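Long-range contacts in putative carbohydrate-active enzyme (Uncultured organism, PDB 5WH8), which probably hydrolyses O-glycosyl bonds in carbohydrates as a cellulase, this chain being the glycoside hydrolase family 5 domain of a longer multi-modular protein: residues I60-L65 / Y103-W108; N92-C97 / D139-Y144. One frame throughout, in Å; residues are numbered along the deposited sequence.

The (beta/alpha)8 barrel repeats one step, strand to outer helix to next parallel strand, and the two contacts illustrate how successive steps meet. Contact 1 joins strands 62-68 and 103-109, neighbours in the closed eight-stranded sheet; contact 2 ties the helix between them, 83-100, to the entrance of the following strand, 142-145. Along the chain the four segments alternate: 60-65, 92-97, 103-108, 139-144. The contact centres lie about 8 Å apart, and Cys104, within contact 1, probably exchanges backbone hydrogen bonds with His141 and Leu143 of contact 2. One crossover helix thus touches three consecutive strands of the glycoside hydrolase family 5 barrel.

Contact 1 of 2, residues I60-L65 / Y103-W108; sequences IDIFRL and YCIIDW
Ile62 pairs with Tyr103, and the register runs on through Arg64 and Ile105: two parallel strands of the barrel, linked by a beta-alpha-beta crossover, whose axes approach to 4.7 Å. Five backbone hydrogen bonds stitch them together, starting with Tyr103 N to Asp61 O and ending with Asp107 N to Leu65 O. The straightest is Leu65 N to Ile105 O, with an N-H...O angle of 175°.

More side chains meet across the strands on the face carrying Ile62, Arg64, Tyr103 and Ile105, which looks into the barrel. With CG1 of Ile62 anti to the backbone N (chi1 -176°), its CD1 swings across the strand gap and lies 3.7 Å from CG1 of Ile105. CB of Tyr103 touches Ile62 CG1, while its ring leaves for Gly12 and Leu14. The opposite face, turned to the outer helices, is looser between the strands. There CD1 of Leu65 meets SG of Cys104 at 3.7 Å, but the Phe63 ring leads away to Leu51 and Leu54 of helix 48-56, and Ile106 packs on Phe128 and Trp129 of helix 122-135.

Toward the C-terminal ends of the strands, the extended Arg64 side chain brings its guanidinium under Asp107. OD2 sits 3.1 Å above the centre of the guanidinium plane, with the two flat groups only 14° apart. This salt bridge (NH2 to OD2, 3.2 Å) is therefore one of charge alone, and OD2 is hydrogen-bonded to His109. The guanidinium N-H groups turn instead to Glu145, Glu237, Asn148 and Ser35. These buried partners probably fix the guanidinium's rotation, at the barrel end where this family keeps its active site.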
loop_
_atom_site.group_PDB
_atom_site.type_symbol
_atom_site.label_atom_id
_atom_site.label_comp_id
_atom_site.label_asym_id
_atom_site.label_seq_id
_atom_site.Cartn_x
_atom_site.Cartn_y
_atom_site.Cartn_z
ATOM N N ILE A 60 2.747 9.223 10.021
ATOM C CA ILE A 60 2.840 8.246 8.935
ATOM C C ILE A 60 3.830 8.708 7.870
ATOM O O ILE A 60 4.051 9.913 7.699
ATOM C CB ILE A 60 1.478 7.945 8.232
ATOM C CG1 ILE A 60 0.903 9.137 7.443
ATOM C CG2 ILE A 60 0.460 7.393 9.246
ATOM C CD1 ILE A 60 -0.252 8.758 6.518
ATOM N N ASP A 61 4.411 7.739 7.171
ATOM C CA ASP A 61 5.337 7.993 6.067
ATOM C C ASP A 61 4.676 7.828 4.706
ATOM O O ASP A 61 5.223 8.279 3.690
ATOM C CB ASP A 61 6.507 7.027 6.102
ATOM C CG ASP A 61 7.315 7.102 7.379
ATOM O OD1 ASP A 61 7.679 8.222 7.813
ATOM O OD2 ASP A 61 7.589 6.011 7.934
ATOM N N ILE A 62 3.533 7.143 4.684
ATOM C CA ILE A 62 2.919 6.651 3.454
ATOM C C ILE A 62 1.408 6.418 3.697
ATOM O O ILE A 62 1.001 6.012 4.806
ATOM C CB ILE A 62 3.632 5.351 2.984
ATOM C CG1 ILE A 62 3.071 4.847 1.640
ATOM C CG2 ILE A 62 3.580 4.273 4.055
ATOM C CD1 ILE A 62 4.052 3.874 0.984
ATOM N N PHE A 63 0.585 6.695 2.680
ATOM C CA PHE A 63 -0.846 6.413 2.707
ATOM C C PHE A 63 -1.208 5.614 1.472
ATOM O O PHE A 63 -0.722 5.895 0.389
ATOM C CB PHE A 63 -1.693 7.714 2.753
ATOM C CG PHE A 63 -3.133 7.478 3.131
ATOM C CD1 PHE A 63 -3.491 7.121 4.415
ATOM C CD2 PHE A 63 -4.128 7.560 2.177
ATOM C CE1 PHE A 63 -4.801 6.849 4.750
ATOM C CE2 PHE A 63 -5.450 7.299 2.507
ATOM C CZ PHE A 63 -5.793 6.961 3.788
ATOM N N ARG A 64 -2.083 4.634 1.634
ATOM C CA ARG A 64 -2.501 3.766 0.532
ATOM C C ARG A 64 -3.970 4.007 0.178
ATOM O O ARG A 64 -4.838 3.972 1.042
ATOM C CB ARG A 64 -2.255 2.304 0.926
ATOM C CG ARG A 64 -2.783 1.253 -0.042
ATOM C CD ARG A 64 -2.431 -0.077 0.544
ATOM N NE ARG A 64 -2.653 -1.294 -0.233
ATOM C CZ ARG A 64 -3.531 -2.253 0.062
ATOM N NH1 ARG A 64 -4.434 -2.125 1.031
ATOM N NH2 ARG A 64 -3.524 -3.359 -0.650
ATOM N N LEU A 65 -4.206 4.235 -1.116
ATOM C CA LEU A 65 -5.526 4.453 -1.674
ATOM C C LEU A 65 -6.040 3.125 -2.223
ATOM O O LEU A 65 -5.651 2.697 -3.306
ATOM C CB LEU A 65 -5.473 5.536 -2.774
ATOM C CG LEU A 65 -4.899 6.890 -2.370
ATOM C CD1 LEU A 65 -4.768 7.745 -3.606
ATOM C CD2 LEU A 65 -5.735 7.582 -1.340
ATOM N N TYR A 103 4.550 9.548 0.971
ATOM C CA TYR A 103 4.434 8.636 -0.162
ATOM C C TYR A 103 2.965 8.190 -0.309
ATOM O O TYR A 103 2.182 8.190 0.654
ATOM C CB TYR A 103 5.419 7.445 0.007
ATOM C CG TYR A 103 6.849 7.923 -0.062
ATOM C CD1 TYR A 103 7.472 8.121 -1.294
ATOM C CD2 TYR A 103 7.542 8.292 1.090
ATOM C CE1 TYR A 103 8.742 8.631 -1.372
ATOM C CE2 TYR A 103 8.823 8.787 1.018
ATOM C CZ TYR A 103 9.410 8.955 -0.216
ATOM O OH TYR A 103 10.680 9.484 -0.254
ATOM N N CYS A 104 2.586 7.840 -1.537
ATOM C CA CYS A 104 1.203 7.494 -1.847
ATOM C C CYS A 104 1.163 6.253 -2.711
ATOM O O CYS A 104 1.697 6.269 -3.821
ATOM C CB CYS A 104 0.508 8.656 -2.554
ATOM S SG CYS A 104 -1.226 8.388 -2.937
ATOM N N ILE A 105 0.500 5.208 -2.221
ATOM C CA ILE A 105 0.274 4.003 -3.025
ATOM C C ILE A 105 -1.081 4.099 -3.694
ATOM O O ILE A 105 -2.105 4.258 -3.005
ATOM C CB ILE A 105 0.312 2.711 -2.195
ATOM C CG1 ILE A 105 1.660 2.538 -1.505
ATOM C CG2 ILE A 105 0.059 1.512 -3.088
ATOM C CD1 ILE A 105 1.711 1.379 -0.509
ATOM N N ILE A 106 -1.075 4.014 -5.027
ATOM C CA ILE A 106 -2.279 3.868 -5.833
ATOM C C ILE A 106 -2.507 2.375 -5.983
ATOM O O ILE A 106 -1.726 1.685 -6.670
ATOM C CB ILE A 106 -2.116 4.555 -7.211
ATOM C CG1 ILE A 106 -1.834 6.052 -7.019
ATOM C CG2 ILE A 106 -3.366 4.337 -8.073
ATOM C CD1 ILE A 106 -1.591 6.829 -8.328
ATOM N N ASP A 107 -3.534 1.865 -5.301
ATOM C CA ASP A 107 -3.780 0.410 -5.241
ATOM C C ASP A 107 -5.031 0.010 -6.033
ATOM O O ASP A 107 -6.162 0.375 -5.680
ATOM C CB ASP A 107 -3.868 0.010 -3.754
ATOM C CG ASP A 107 -4.639 -1.278 -3.498
ATOM O OD1 ASP A 107 -4.610 -2.229 -4.313
ATOM O OD2 ASP A 107 -5.280 -1.329 -2.414
ATOM N N TRP A 108 -4.810 -0.697 -7.144
ATOM C CA TRP A 108 -5.891 -1.297 -7.937
ATOM C C TRP A 108 -6.351 -2.546 -7.179
ATOM O O TRP A 108 -5.730 -3.629 -7.242
ATOM C CB TRP A 108 -5.386 -1.614 -9.343
ATOM C CG TRP A 108 -6.393 -2.184 -10.319
ATOM C CD1 TRP A 108 -6.444 -3.473 -10.795
ATOM C CD2 TRP A 108 -7.465 -1.475 -10.969
ATOM N NE1 TRP A 108 -7.472 -3.604 -11.703
ATOM C CE2 TRP A 108 -8.114 -2.394 -11.823
ATOM C CE3 TRP A 108 -7.933 -0.157 -10.905
ATOM C CZ2 TRP A 108 -9.218 -2.041 -12.596
ATOM C CZ3 TRP A 108 -9.018 0.199 -11.680
ATOM C CH2 TRP A 108 -9.658 -0.740 -12.506
#

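Contact 2 of 2, residues N92-C97 / D139-Y144; sequences NMVDIC and DKHVLY. With EDO (1,2-ethanediol), chain B.
This is a buried helix-against-turn contact on the outside of the barrel: the crossover helix 83-100 rests against the turn that leads into strand 142-145. A single side-chain-to-backbone hydrogen bond, His141 to Val94, centres it, with apolar packing around. NE2 of His141 donates to Val94 O over 2.9 Å at an N-H...O angle of 161°. The acceptor lies close to the imidazole plane, although NE2 itself is tilted 33° from the carbonyl plane. His141 CG stands between the backbone N and the carbonyl carbon (chi1 70°), which throws the ring off the turn toward the helix.

CG1 of Val94 fills the angle beside that bond, 3.6 Å from NE2 of His141 and equally near CG1 of Val142. The latter methyl also hangs over one face of the imidazole, toward its rim, while CB of Cys97 approaches the ring edge at CD2 of His141, 4.0 Å away. The ring is thus held by its bond at one nitrogen and steadied by carbon contacts over a face and along its edge.

His141 lies within a type I turn from Asp139 to Val142; Asp139 OD2, hydrogen-bonded to His136, also borders Val94. A 1,2-ethanediol molecule, probably from crystallisation, donates hydrogen bonds to the carbonyl oxygens of Lys140 and Val142 and is also hydrogen-bonded to Leu14 and Ile179. Beyond the contact, Val94 continues onto Leu65, Cys104 and Ile106, so the helix spans strands 62-68, 103-109 and 142-145, while Met93 and Ile96 pack on Leu51 of helix 48-56.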
loop_
_atom_site.group_PDB
_atom_site.type_symbol
_atom_site.label_atom_id
_atom_site.label_comp_id
_atom_site.label_asym_id
_atom_site.label_seq_id
_atom_site.Cartn_x
_atom_site.Cartn_y
_atom_site.Cartn_z
ATOM N N ASN A 92 -6.760 13.940 -6.775
ATOM C CA ASN A 92 -6.857 14.891 -5.668
ATOM C C ASN A 92 -6.159 14.352 -4.413
ATOM O O ASN A 92 -5.434 15.078 -3.733
ATOM C CB ASN A 92 -8.318 15.223 -5.333
ATOM C CG ASN A 92 -9.014 16.057 -6.412
ATOM O OD1 ASN A 92 -8.388 16.599 -7.321
ATOM N ND2 ASN A 92 -10.332 16.164 -6.291
ATOM N N MET A 93 -6.391 13.081 -4.100
ATOM C CA MET A 93 -5.759 12.463 -2.929
ATOM C C MET A 93 -4.238 12.383 -3.103
ATOM O O MET A 93 -3.484 12.613 -2.154
ATOM C CB MET A 93 -6.318 11.064 -2.676
ATOM C CG MET A 93 -7.793 11.015 -2.365
ATOM S SD MET A 93 -8.287 12.078 -1.005
ATOM C CE MET A 93 -7.182 11.568 0.291
ATOM N N VAL A 94 -3.781 12.045 -4.308
ATOM C CA VAL A 94 -2.337 12.014 -4.597
ATOM C C VAL A 94 -1.709 13.403 -4.369
ATOM O O VAL A 94 -0.607 13.521 -3.822
ATOM C CB VAL A 94 -2.074 11.512 -6.039
ATOM C CG1 VAL A 94 -0.585 11.630 -6.400
ATOM C CG2 VAL A 94 -2.568 10.076 -6.187
ATOM N N ASP A 95 -2.420 14.454 -4.763
ATOM C CA ASP A 95 -1.918 15.814 -4.585
ATOM C C ASP A 95 -1.869 16.215 -3.099
ATOM O O ASP A 95 -0.937 16.911 -2.669
ATOM C CB ASP A 95 -2.775 16.820 -5.365
ATOM C CG ASP A 95 -2.653 16.664 -6.875
ATOM O OD1 ASP A 95 -1.601 16.204 -7.377
ATOM O OD2 ASP A 95 -3.622 17.035 -7.573
ATOM N N ILE A 96 -2.858 15.789 -2.314
ATOM C CA ILE A 96 -2.842 16.058 -0.872
ATOM C C ILE A 96 -1.615 15.393 -0.263
ATOM O O ILE A 96 -0.896 16.025 0.518
ATOM C CB ILE A 96 -4.130 15.573 -0.174
ATOM C CG1 ILE A 96 -5.289 16.503 -0.547
ATOM C CG2 ILE A 96 -3.991 15.550 1.353
ATOM C CD1 ILE A 96 -6.643 15.883 -0.305
ATOM N N CYS A 97 -1.318 14.150 -0.656
ATOM C CA CYS A 97 -0.108 13.496 -0.137
ATOM C C CYS A 97 1.151 14.256 -0.536
ATOM O O CYS A 97 2.084 14.364 0.261
ATOM C CB CYS A 97 -0.007 12.052 -0.629
ATOM S SG CYS A 97 -1.261 10.949 0.115
ATOM N N ASP A 139 5.505 12.871 -10.572
ATOM C CA ASP A 139 5.300 12.768 -9.114
ATOM C C ASP A 139 6.262 11.730 -8.504
ATOM O O ASP A 139 6.091 10.518 -8.726
ATOM C CB ASP A 139 3.846 12.388 -8.806
ATOM C CG ASP A 139 2.857 13.502 -9.105
ATOM O OD1 ASP A 139 3.241 14.682 -9.124
ATOM O OD2 ASP A 139 1.675 13.194 -9.292
ATOM N N LYS A 140 7.243 12.211 -7.736
ATOM C CA LYS A 140 8.282 11.379 -7.126
ATOM C C LYS A 140 7.741 10.487 -6.028
ATOM O O LYS A 140 8.390 9.516 -5.657
ATOM C CB LYS A 140 9.393 12.238 -6.496
ATOM C CG LYS A 140 10.397 12.839 -7.452
ATOM C CD LYS A 140 11.544 13.414 -6.613
ATOM C CE LYS A 140 12.642 14.010 -7.458
ATOM N NZ LYS A 140 13.760 14.422 -6.577
ATOM N N HIS A 141 6.573 10.834 -5.488
ATOM C CA HIS A 141 6.110 10.211 -4.250
ATOM C C HIS A 141 5.124 9.057 -4.430
ATOM O O HIS A 141 4.736 8.428 -3.435
ATOM C CB HIS A 141 5.467 11.259 -3.348
ATOM C CG HIS A 141 4.163 11.783 -3.852
ATOM N ND1 HIS A 141 4.030 12.416 -5.079
ATOM C CD2 HIS A 141 2.933 11.805 -3.284
ATOM C CE1 HIS A 141 2.772 12.778 -5.243
ATOM N NE2 HIS A 141 2.088 12.428 -4.164
ATOM N N VAL A 142 4.704 8.765 -5.663
ATOM C CA VAL A 142 3.748 7.679 -5.897
ATOM C C VAL A 142 4.413 6.308 -6.106
ATOM O O VAL A 142 5.536 6.190 -6.619
ATOM C CB VAL A 142 2.828 7.950 -7.120
ATOM C CG1 VAL A 142 1.945 9.173 -6.873
ATOM C CG2 VAL A 142 3.623 8.109 -8.418
ATOM N N LEU A 143 3.702 5.271 -5.674
ATOM C CA LEU A 143 4.045 3.874 -5.972
ATOM C C LEU A 143 2.804 3.233 -6.576
ATOM O O LEU A 143 1.695 3.574 -6.177
ATOM C CB LEU A 143 4.478 3.084 -4.730
ATOM C CG LEU A 143 5.751 3.557 -4.017
ATOM C CD1 LEU A 143 5.421 4.694 -3.072
ATOM C CD2 LEU A 143 6.407 2.437 -3.227
ATOM N N TYR A 144 2.983 2.305 -7.516
ATOM C CA TYR A 144 1.866 1.702 -8.251
ATOM C C TYR A 144 1.645 0.237 -7.829
ATOM O O TYR A 144 2.461 -0.641 -8.133
ATOM C CB TYR A 144 2.143 1.802 -9.777
ATOM C CG TYR A 144 2.358 3.223 -10.325
ATOM C CD1 TYR A 144 1.566 4.298 -9.898
ATOM C CD2 TYR A 144 3.325 3.470 -11.303
ATOM C CE1 TYR A 144 1.743 5.568 -10.436
ATOM C CE2 TYR A 144 3.520 4.721 -11.820
ATOM C CZ TYR A 144 2.728 5.774 -11.383
ATOM O OH TYR A 144 2.902 7.027 -11.929
HETATM C C1 EDO B . 8.882 5.864 -6.293
HETATM O O1 EDO B . 7.912 4.962 -6.799
HETATM C C2 EDO B . 8.492 6.278 -4.889
HETATM O O2 EDO B . 9.389 7.295 -4.474
#